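Local atomic coordinates of probable leucine/isoleucine/valine-binding protein (PDB entry 4KV7), a protein that probably binds leucine, isoleucine, valine or a related small ligand, as a periplasmic binding protein of the leucine-binding protein family. Residues E140-M145 with A219-G224; A148-G153 with E157-F162; D166-D171 with S249-D254; G175-I180 with V186-L191. The protein carries 1 engineered substitution. All coordinates share one frame; numbering follows the deposited sequence. Where two conformers were deposited one is given.

Interaction 1 (E140-M145 with A219-G224)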
# COMPACT_ATOMS: atom_id res chain seq x y z
N GLU A 140 9.86 -6.50 3.93
CA GLU A 140 10.65 -6.47 2.69
C GLU A 140 11.11 -5.06 2.31
O GLU A 140 12.24 -4.88 1.87
CB GLU A 140 9.86 -7.16 1.57
CG GLU A 140 9.76 -8.67 1.82
CD GLU A 140 8.69 -9.39 1.01
OE1 GLU A 140 7.67 -8.79 0.63
OE2 GLU A 140 8.88 -10.60 0.77
N GLU A 141 10.26 -4.06 2.49
CA GLU A 141 10.66 -2.69 2.18
C GLU A 141 11.79 -2.23 3.09
O GLU A 141 12.79 -1.66 2.62
CB GLU A 141 9.49 -1.71 2.30
CG GLU A 141 8.39 -1.92 1.27
CD GLU A 141 7.35 -0.83 1.37
OE1 GLU A 141 7.70 0.35 1.23
OE2 GLU A 141 6.16 -1.14 1.60
N THR A 142 11.62 -2.47 4.38
CA THR A 142 12.62 -2.02 5.36
C THR A 142 13.93 -2.77 5.24
O THR A 142 14.99 -2.19 5.48
CB THR A 142 12.09 -2.05 6.81
OG1 THR A 142 11.64 -3.37 7.14
CG2 THR A 142 10.96 -1.03 7.02
N ALA A 143 13.88 -4.04 4.87
CA ALA A 143 15.10 -4.80 4.64
C ALA A 143 15.87 -4.17 3.49
O ALA A 143 17.10 -4.02 3.56
CB ALA A 143 14.79 -6.26 4.36
N ALA A 144 15.17 -3.84 2.41
CA ALA A 144 15.83 -3.23 1.26
C ALA A 144 16.50 -1.91 1.63
O ALA A 144 17.64 -1.66 1.26
CB ALA A 144 14.85 -3.04 0.12
N MSE A 145 15.79 -1.08 2.40
CA MSE A 145 16.32 0.19 2.85
C MSE A 145 17.56 0.01 3.71
O MSE A 145 18.59 0.65 3.48
CB MSE A 145 15.28 0.95 3.67
CG MSE A 145 14.08 1.43 2.91
SE MSE A 145 12.91 2.20 4.22
CE MSE A 145 11.61 3.09 3.07
N ALA A 219 20.00 8.64 8.93
CA ALA A 219 18.90 8.23 8.08
C ALA A 219 17.69 8.06 8.97
O ALA A 219 17.80 7.56 10.09
CB ALA A 219 19.22 6.90 7.39
N VAL A 220 16.53 8.49 8.47
CA VAL A 220 15.28 8.32 9.19
C VAL A 220 14.28 7.62 8.28
O VAL A 220 13.90 8.15 7.23
CB VAL A 220 14.70 9.66 9.68
CG1 VAL A 220 13.34 9.46 10.32
CG2 VAL A 220 15.65 10.32 10.66
N ILE A 221 13.88 6.42 8.68
CA ILE A 221 12.87 5.63 7.99
C ILE A 221 11.51 6.02 8.54
O ILE A 221 11.24 5.92 9.74
CB ILE A 221 13.16 4.12 8.15
CG1 ILE A 221 14.44 3.76 7.37
CG2 ILE A 221 11.99 3.29 7.64
CD1 ILE A 221 15.00 2.36 7.64
N MSE A 222 10.65 6.49 7.63
CA MSE A 222 9.34 7.01 7.99
C MSE A 222 8.25 5.98 7.71
O MSE A 222 8.01 5.60 6.56
CB MSE A 222 9.05 8.30 7.23
CG MSE A 222 10.11 9.36 7.46
SE MSE A 222 9.72 11.10 6.68
CE MSE A 222 9.44 10.52 4.84
N VAL A 223 7.61 5.54 8.79
CA VAL A 223 6.52 4.58 8.71
C VAL A 223 5.27 5.33 9.16
O VAL A 223 4.82 5.21 10.30
CB VAL A 223 6.80 3.33 9.58
CG1 VAL A 223 5.74 2.28 9.34
CG2 VAL A 223 8.19 2.76 9.31
N GLY A 224 4.75 6.15 8.26
CA GLY A 224 3.67 7.06 8.58
C GLY A 224 2.83 7.37 7.38
O GLY A 224 2.84 6.61 6.41

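Interaction 2 (A148-G153 with E157-F162)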
# COMPACT_ATOMS: atom_id res chain seq x y z
N ALA A 148 20.64 -1.32 1.94
CA ALA A 148 21.22 -0.31 1.06
C ALA A 148 21.94 0.79 1.83
O ALA A 148 22.98 1.26 1.39
CB ALA A 148 20.16 0.28 0.17
N LEU A 149 21.38 1.19 2.96
CA LEU A 149 22.02 2.20 3.80
C LEU A 149 23.36 1.71 4.33
O LEU A 149 24.36 2.42 4.28
CB LEU A 149 21.10 2.59 4.96
CG LEU A 149 19.90 3.45 4.56
CD1 LEU A 149 18.84 3.41 5.63
CD2 LEU A 149 20.36 4.88 4.30
N VAL A 150 23.36 0.49 4.85
CA VAL A 150 24.58 -0.09 5.41
C VAL A 150 25.63 -0.28 4.33
O VAL A 150 26.81 -0.05 4.57
CB VAL A 150 24.27 -1.41 6.14
CG1 VAL A 150 25.54 -2.14 6.53
CG2 VAL A 150 23.40 -1.14 7.37
N ALA A 151 25.22 -0.65 3.12
CA ALA A 151 26.16 -0.81 2.02
C ALA A 151 26.85 0.52 1.67
O ALA A 151 27.96 0.53 1.14
CB ALA A 151 25.46 -1.40 0.80
N LYS A 152 26.19 1.64 1.96
CA LYS A 152 26.74 2.96 1.69
C LYS A 152 27.53 3.53 2.87
O LYS A 152 28.03 4.65 2.80
CB LYS A 152 25.64 3.94 1.28
CG LYS A 152 25.10 3.70 -0.12
CD LYS A 152 26.23 3.80 -1.13
CE LYS A 152 25.79 3.29 -2.49
NZ LYS A 152 26.94 3.26 -3.45
N GLY A 153 27.65 2.75 3.94
CA GLY A 153 28.49 3.15 5.06
C GLY A 153 27.75 3.81 6.21
O GLY A 153 28.37 4.26 7.17
N GLU A 157 23.65 1.75 13.93
CA GLU A 157 23.23 2.62 15.03
C GLU A 157 22.81 4.02 14.59
O GLU A 157 22.27 4.78 15.39
CB GLU A 157 24.37 2.75 16.06
CG GLU A 157 25.53 3.64 15.59
CD GLU A 157 26.61 3.82 16.65
OE1 GLU A 157 26.61 3.06 17.64
OE2 GLU A 157 27.46 4.73 16.49
N GLU A 158 23.08 4.36 13.33
CA GLU A 158 22.77 5.68 12.78
C GLU A 158 21.45 5.69 12.01
O GLU A 158 21.10 6.70 11.39
CB GLU A 158 23.90 6.16 11.87
CG GLU A 158 25.19 6.47 12.62
CD GLU A 158 26.38 6.67 11.71
OE1 GLU A 158 26.36 6.21 10.55
OE2 GLU A 158 27.36 7.28 12.17
N ILE A 159 20.73 4.58 12.04
CA ILE A 159 19.44 4.47 11.36
C ILE A 159 18.32 4.64 12.37
O ILE A 159 18.17 3.82 13.28
CB ILE A 159 19.29 3.12 10.63
CG1 ILE A 159 20.40 2.94 9.60
CG2 ILE A 159 17.92 3.02 9.96
CD1 ILE A 159 20.47 1.54 9.02
N GLY A 160 17.53 5.70 12.19
CA GLY A 160 16.42 5.99 13.08
C GLY A 160 15.08 5.79 12.42
O GLY A 160 14.98 5.59 11.21
N PHE A 161 14.02 5.86 13.23
CA PHE A 161 12.67 5.59 12.77
C PHE A 161 11.71 6.65 13.26
O PHE A 161 11.80 7.09 14.41
CB PHE A 161 12.22 4.21 13.25
CG PHE A 161 13.04 3.10 12.69
CD1 PHE A 161 14.26 2.75 13.24
CD2 PHE A 161 12.61 2.44 11.55
CE1 PHE A 161 15.03 1.75 12.68
CE2 PHE A 161 13.38 1.45 10.98
CZ PHE A 161 14.59 1.10 11.55
N PHE A 162 10.80 7.05 12.38
CA PHE A 162 9.70 7.96 12.73
C PHE A 162 8.44 7.24 12.33
O PHE A 162 8.21 7.00 11.14
CB PHE A 162 9.81 9.27 11.95
CG PHE A 162 8.67 10.20 12.20
CD1 PHE A 162 8.55 10.89 13.40
CD2 PHE A 162 7.69 10.39 11.23
CE1 PHE A 162 7.48 11.74 13.63
CE2 PHE A 162 6.62 11.23 11.45
CZ PHE A 162 6.52 11.91 12.65
O HOH W 1 28.33 6.68 8.76

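Interaction 3 (D166-D171 with S249-D254)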
# COMPACT_ATOMS: atom_id res chain seq x y z
N ASP A 166 1.00 3.00 16.55
CA ASP A 166 -0.04 1.98 16.47
C ASP A 166 0.53 0.76 15.77
O ASP A 166 1.75 0.66 15.57
CB ASP A 166 -1.32 2.50 15.78
CG ASP A 166 -1.10 2.88 14.32
OD1 ASP A 166 -0.04 2.56 13.75
OD2 ASP A 166 -2.04 3.48 13.73
N SER A 167 -0.35 -0.16 15.38
CA SER A 167 0.11 -1.40 14.76
C SER A 167 0.82 -1.21 13.42
O SER A 167 1.63 -2.06 13.02
CB SER A 167 -1.05 -2.37 14.60
OG SER A 167 -2.12 -1.77 13.89
N TYR A 168 0.53 -0.13 12.70
CA TYR A 168 1.24 0.17 11.46
C TYR A 168 2.69 0.52 11.76
O TYR A 168 3.63 -0.10 11.23
CB TYR A 168 0.53 1.31 10.71
CG TYR A 168 1.32 1.98 9.62
CD1 TYR A 168 2.15 1.26 8.75
CD2 TYR A 168 1.20 3.35 9.41
CE1 TYR A 168 2.81 1.88 7.73
CE2 TYR A 168 1.88 3.99 8.39
CZ TYR A 168 2.70 3.25 7.57
OH TYR A 168 3.40 3.87 6.55
N GLY A 169 2.88 1.53 12.60
CA GLY A 169 4.22 1.95 12.92
C GLY A 169 5.01 0.85 13.60
O GLY A 169 6.20 0.67 13.31
N ASP A 170 4.36 0.11 14.49
CA ASP A 170 5.00 -1.04 15.13
C ASP A 170 5.54 -2.01 14.08
O ASP A 170 6.68 -2.48 14.18
CB ASP A 170 4.01 -1.82 16.00
CG ASP A 170 3.62 -1.10 17.29
OD1 ASP A 170 4.18 -0.03 17.62
OD2 ASP A 170 2.74 -1.65 17.98
N ASP A 171 4.73 -2.32 13.08
CA ASP A 171 5.12 -3.32 12.10
C ASP A 171 6.33 -2.87 11.27
O ASP A 171 7.26 -3.65 11.05
CB ASP A 171 3.95 -3.68 11.19
CG ASP A 171 4.17 -4.97 10.45
OD1 ASP A 171 4.03 -6.03 11.09
OD2 ASP A 171 4.50 -4.93 9.26
N SER A 249 6.12 2.66 1.33
CA SER A 249 5.09 2.77 0.32
C SER A 249 3.83 3.49 0.79
O SER A 249 3.26 4.33 0.07
CB SER A 249 4.72 1.37 -0.15
OG SER A 249 4.29 0.60 0.95
N PHE A 250 3.38 3.14 1.99
CA PHE A 250 2.11 3.59 2.53
C PHE A 250 2.07 5.09 2.78
O PHE A 250 1.00 5.67 2.85
CB PHE A 250 1.83 2.83 3.84
CG PHE A 250 0.44 3.02 4.40
CD1 PHE A 250 0.14 4.06 5.26
CD2 PHE A 250 -0.56 2.12 4.07
CE1 PHE A 250 -1.13 4.22 5.77
CE2 PHE A 250 -1.84 2.28 4.57
CZ PHE A 250 -2.13 3.34 5.43
N VAL A 251 3.23 5.74 2.94
CA VAL A 251 3.26 7.18 3.17
C VAL A 251 2.49 7.92 2.09
O VAL A 251 1.77 8.87 2.39
CB VAL A 251 4.72 7.70 3.24
CG1 VAL A 251 4.76 9.22 3.32
CG2 VAL A 251 5.44 7.09 4.43
N GLY A 252 2.63 7.48 0.85
CA GLY A 252 2.03 8.16 -0.29
C GLY A 252 3.01 9.17 -0.86
O GLY A 252 2.95 10.36 -0.53
N ALA A 253 3.93 8.69 -1.69
CA ALA A 253 5.04 9.52 -2.17
C ALA A 253 4.56 10.67 -3.03
O ALA A 253 5.16 11.73 -3.03
CB ALA A 253 6.05 8.67 -2.92
N ASP A 254 3.48 10.45 -3.78
CA ASP A 254 2.96 11.52 -4.62
C ASP A 254 2.35 12.64 -3.78
O ASP A 254 2.61 13.81 -4.01
CB ASP A 254 1.99 10.95 -5.64
CG ASP A 254 2.67 9.97 -6.57
OD1 ASP A 254 3.52 10.42 -7.36
OD2 ASP A 254 2.36 8.76 -6.50

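Interaction 4 (G175-I180 with V186-L191)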
# COMPACT_ATOMS: atom_id res chain seq x y z
N GLY A 175 10.13 -4.44 11.38
CA GLY A 175 10.82 -4.82 10.16
C GLY A 175 12.21 -4.20 10.10
O GLY A 175 13.19 -4.87 9.75
N GLY A 176 12.31 -2.92 10.44
CA GLY A 176 13.60 -2.26 10.47
C GLY A 176 14.55 -2.86 11.49
O GLY A 176 15.74 -3.06 11.20
N LEU A 177 14.03 -3.17 12.67
CA LEU A 177 14.80 -3.80 13.73
C LEU A 177 15.38 -5.13 13.26
O LEU A 177 16.57 -5.41 13.47
CB LEU A 177 13.91 -4.01 14.95
CG LEU A 177 14.51 -4.80 16.10
CD1 LEU A 177 15.72 -4.11 16.72
CD2 LEU A 177 13.45 -5.06 17.16
N ALA A 178 14.54 -5.97 12.64
CA ALA A 178 15.01 -7.26 12.14
C ALA A 178 16.10 -7.07 11.10
O ALA A 178 17.11 -7.80 11.09
CB ALA A 178 13.85 -8.05 11.57
N ALA A 179 15.93 -6.10 10.22
CA ALA A 179 16.92 -5.87 9.17
C ALA A 179 18.25 -5.39 9.74
O ALA A 179 19.31 -5.82 9.31
CB ALA A 179 16.39 -4.90 8.13
N ILE A 180 18.18 -4.50 10.73
CA ILE A 180 19.38 -4.01 11.40
C ILE A 180 20.10 -5.16 12.12
O ILE A 180 21.33 -5.27 12.07
CB ILE A 180 19.01 -2.87 12.38
CG1 ILE A 180 18.68 -1.60 11.60
CG2 ILE A 180 20.14 -2.60 13.37
CD1 ILE A 180 17.98 -0.51 12.42
N VAL A 186 21.63 -5.73 18.51
CA VAL A 186 21.18 -4.50 19.17
C VAL A 186 20.02 -4.81 20.10
O VAL A 186 19.28 -5.77 19.88
CB VAL A 186 20.70 -3.44 18.15
CG1 VAL A 186 21.84 -2.94 17.29
CG2 VAL A 186 19.58 -3.99 17.28
N LYS A 187 19.86 -4.00 21.14
CA LYS A 187 18.66 -4.04 21.96
C LYS A 187 17.61 -3.13 21.34
O LYS A 187 17.95 -2.07 20.80
CB LYS A 187 18.96 -3.58 23.38
CG LYS A 187 20.05 -4.38 24.08
CD LYS A 187 19.61 -5.81 24.36
CE LYS A 187 20.75 -6.64 24.91
NZ LYS A 187 20.38 -8.08 25.10
N VAL A 188 16.35 -3.52 21.41
CA VAL A 188 15.31 -2.72 20.77
C VAL A 188 15.26 -1.29 21.32
O VAL A 188 14.99 -0.35 20.58
CB VAL A 188 13.91 -3.41 20.81
CG1 VAL A 188 13.40 -3.52 22.23
CG2 VAL A 188 12.92 -2.67 19.93
N SER A 189 15.57 -1.12 22.60
CA SER A 189 15.51 0.20 23.24
C SER A 189 16.59 1.15 22.74
O SER A 189 16.52 2.36 22.98
CB SER A 189 15.62 0.07 24.76
OG SER A 189 16.89 -0.45 25.13
N SER A 190 17.59 0.62 22.04
CA SER A 190 18.70 1.44 21.56
C SER A 190 18.37 2.21 20.28
O SER A 190 19.00 3.22 19.98
CB SER A 190 19.94 0.57 21.33
OG SER A 190 19.77 -0.29 20.22
N LEU A 191 17.39 1.73 19.52
CA LEU A 191 17.08 2.36 18.24
C LEU A 191 16.43 3.73 18.41
O LEU A 191 15.57 3.92 19.28
CB LEU A 191 16.15 1.47 17.41
CG LEU A 191 16.77 0.32 16.62
CD1 LEU A 191 17.45 -0.71 17.52
CD2 LEU A 191 15.71 -0.36 15.77

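Interaction 1 (E140-M145 with A219-G224)
Met145 of helix 138-151 lies against Ile221 of strand 219-223, a helix-on-sheet contact in the core of one alpha/beta lobe. Met145 is a selenomethionine. Its first torsion sets CG beside the backbone N (chi1 -68°). The chain then runs extended, which carries SE across to the strand. There SE sits among three carbons of one isoleucine. It is 3.7 Å from Ile221 CG2 and 3.8 Å from Ile221 CG1. Ile221 CD1 is a little farther, 4.0 Å from SE. The two side chains meet at a slant, and the selenium touches both branches of the isoleucine. Thr142, one helix turn earlier, adds a looser contact: its CG2 is 4.5 Å from Ile221 CG2. The hydroxyl of Thr142 is used inside its own helix, where OG1 is hydrogen-bonded to Tyr138 O. That leaves the methyl as the part of Thr142 that meets the strand. Ile221 also packs on Ile159 and Phe161 of the next strand, 159-164. Met145 also packs on Leu246 of strand 244-247, the neighbour on the other flank of strand 219-223. Met145 thus touches two neighbouring parallel strands. This layering is typical of the Rossmann-like lobes of type I periplasmic binding proteins.

Interaction 2 (A148-G153 with E157-F162)
Leu149 and Ile159 mark where the backbones of 148-153 and 157-162 come nearest, with their CA atoms 8.3 Å apart. Helix 138-151 ends here in a Schellman motif at Gly153. Its phi is positive (97°), and a CB there would jam against the carbonyl O of Lys152. The chain then reverses and enters strand 159-164 through a short 3-10 turn. Ile159 points back at the last helical turn. With chi1 at -59° and an extended second torsion, its CD1 reaches two helix residues. Leu149 CD1 is 4.2 Å from Ile159 CD1. Val150 CG2 lies 4.3 Å from Ile159 CD1. These are methyl contacts of moderate closeness. Beside them a water links Gly153, just past the helix, to the side chain of Glu158. It donates to Gly153 O at 2.9 Å. Its other bond goes to Glu158 OE1, at 2.7 Å. Glu158 OE1 also accepts from Lys155 N, inside the connecting turn, while Glu158 OE2 forms a salt bridge with Lys218. Both carboxylate oxygens are therefore engaged, which probably holds the group in one orientation. The chemistry is split: methyl groups of the helix rest on the strand, and a carboxylate ties the end of the helix, through water, to the 3-10 turn that precedes the strand.

Interaction 3 (D166-D171 with S249-D254)
Tyr168 reaches from the first turn of helix 167-183 to Phe250 and Val251. Its CB points at segment 249-254, and CG lies anti to the backbone N (chi1 164°), which sends the ring outward from the helix. On one flank of the ring, CE1 is 4.1 Å from Phe250 CB and also packs on Val223 of strand 219-223. On the other flank, CE2 is 3.6 Å from Phe250 CD1. At the head of the ring, CZ is 3.5 Å from that same Phe250 CD1. The rings are neither stacked nor T-shaped: their planes make 54° and their centroids are 4.7 Å apart.

Both residues follow the C-terminal ends of parallel strands, 159-164 and 244-247, where the lobes of type I periplasmic binding proteins face the interlobe cleft. Tyr68, Phe116 and Tyr138 add more rings around the pair. A bound formic acid, probably from crystallisation, comes within about 3 Å of the nearest atom of the Tyr168 side chain.

At the tip, OH lies 3.3 Å from Phe250 CB, with the methyl CG2 of Val251 more loosely beside it. OH is hydrogen-bonded to Gly224 O, which fixes the end of the ring. Replacement by a phenylalanine would probably leave Gly224 O without this mate and the ring less firmly placed beside Phe250. Asp166 caps the start of the helix from the N-cap position, through weak bonds: its OD1 accepts from Tyr168 N at 2.9 Å and from Gly169 N.

Interaction 4 (G175-I180 with V186-L191)
Leu177 of helix 167-183 is covered by Val186, Val188 and Leu191, in the connection that leads from this helix to strand 193-196. It belongs to a beta-alpha-beta unit: strand 159-164, the helix, then the parallel edge strand 193-196. The Leu177 side chain swings its CG opposite the backbone N (chi1 173°), and its two methyls part to different partners. CD1 turns toward the buried Leu191. It is 3.9 Å from Leu191 CD2 and just as close to Leu191 CD1. Val186 CG2 also sits 3.9 Å from Leu177 CD1. The other methyl, CD2, turns toward the exposed Val188 and lies 3.7 Å from Val188 CG2. Leu177 crosses both Val188 and Leu191 at about a right angle.

The valines differ in conformation. Val186 places CG2 between the backbone N and the carbonyl carbon, and this is the methyl that faces the helix. In Val188 the crowded place is taken by CG1, while CG2 makes the contact. With an alanine in place of Leu177, both end methyls go, and a gap would probably open between Val186, Val188 and Leu191, with Val188 CG2 left without the methyl it packs on.

One turn on, Ile180 works from both branches. Its CG2 lies 4.2 Å from Val186 CG2. The loop itself is braced by a 3-10 turn, in which Ser190 N donates to Lys187 O at 3.0 Å. Phe161 of strand 159-164 packs against both Ile180 and Leu191. These two residues meet tip to tip, with Ile180 CD1 4.0 Å from Leu191 CD2.

In the fold
Going from the N terminus, the first of these segments lie on helix 138-151, which opens interactions 1 and 2. Interaction 2 closes at once, where the chain turns into strand 159-164. Segment 166-171 then opens interaction 3 at the start of helix 167-183. Interaction 4 follows on the same helix and closes before strand 193-196. Interaction 1 closes at strand 219-223, so interactions 2 and 4 nest inside it. Interaction 3 closes last, at 249-254; it crosses interaction 1 and also encloses interaction 4. Interactions 1 and 2 lay helix 138-151 on the sheet; interaction 4 joins helix 167-183 to the loop that leads to the edge strand. Interaction 3 sits at the end of that sheet facing the other lobe.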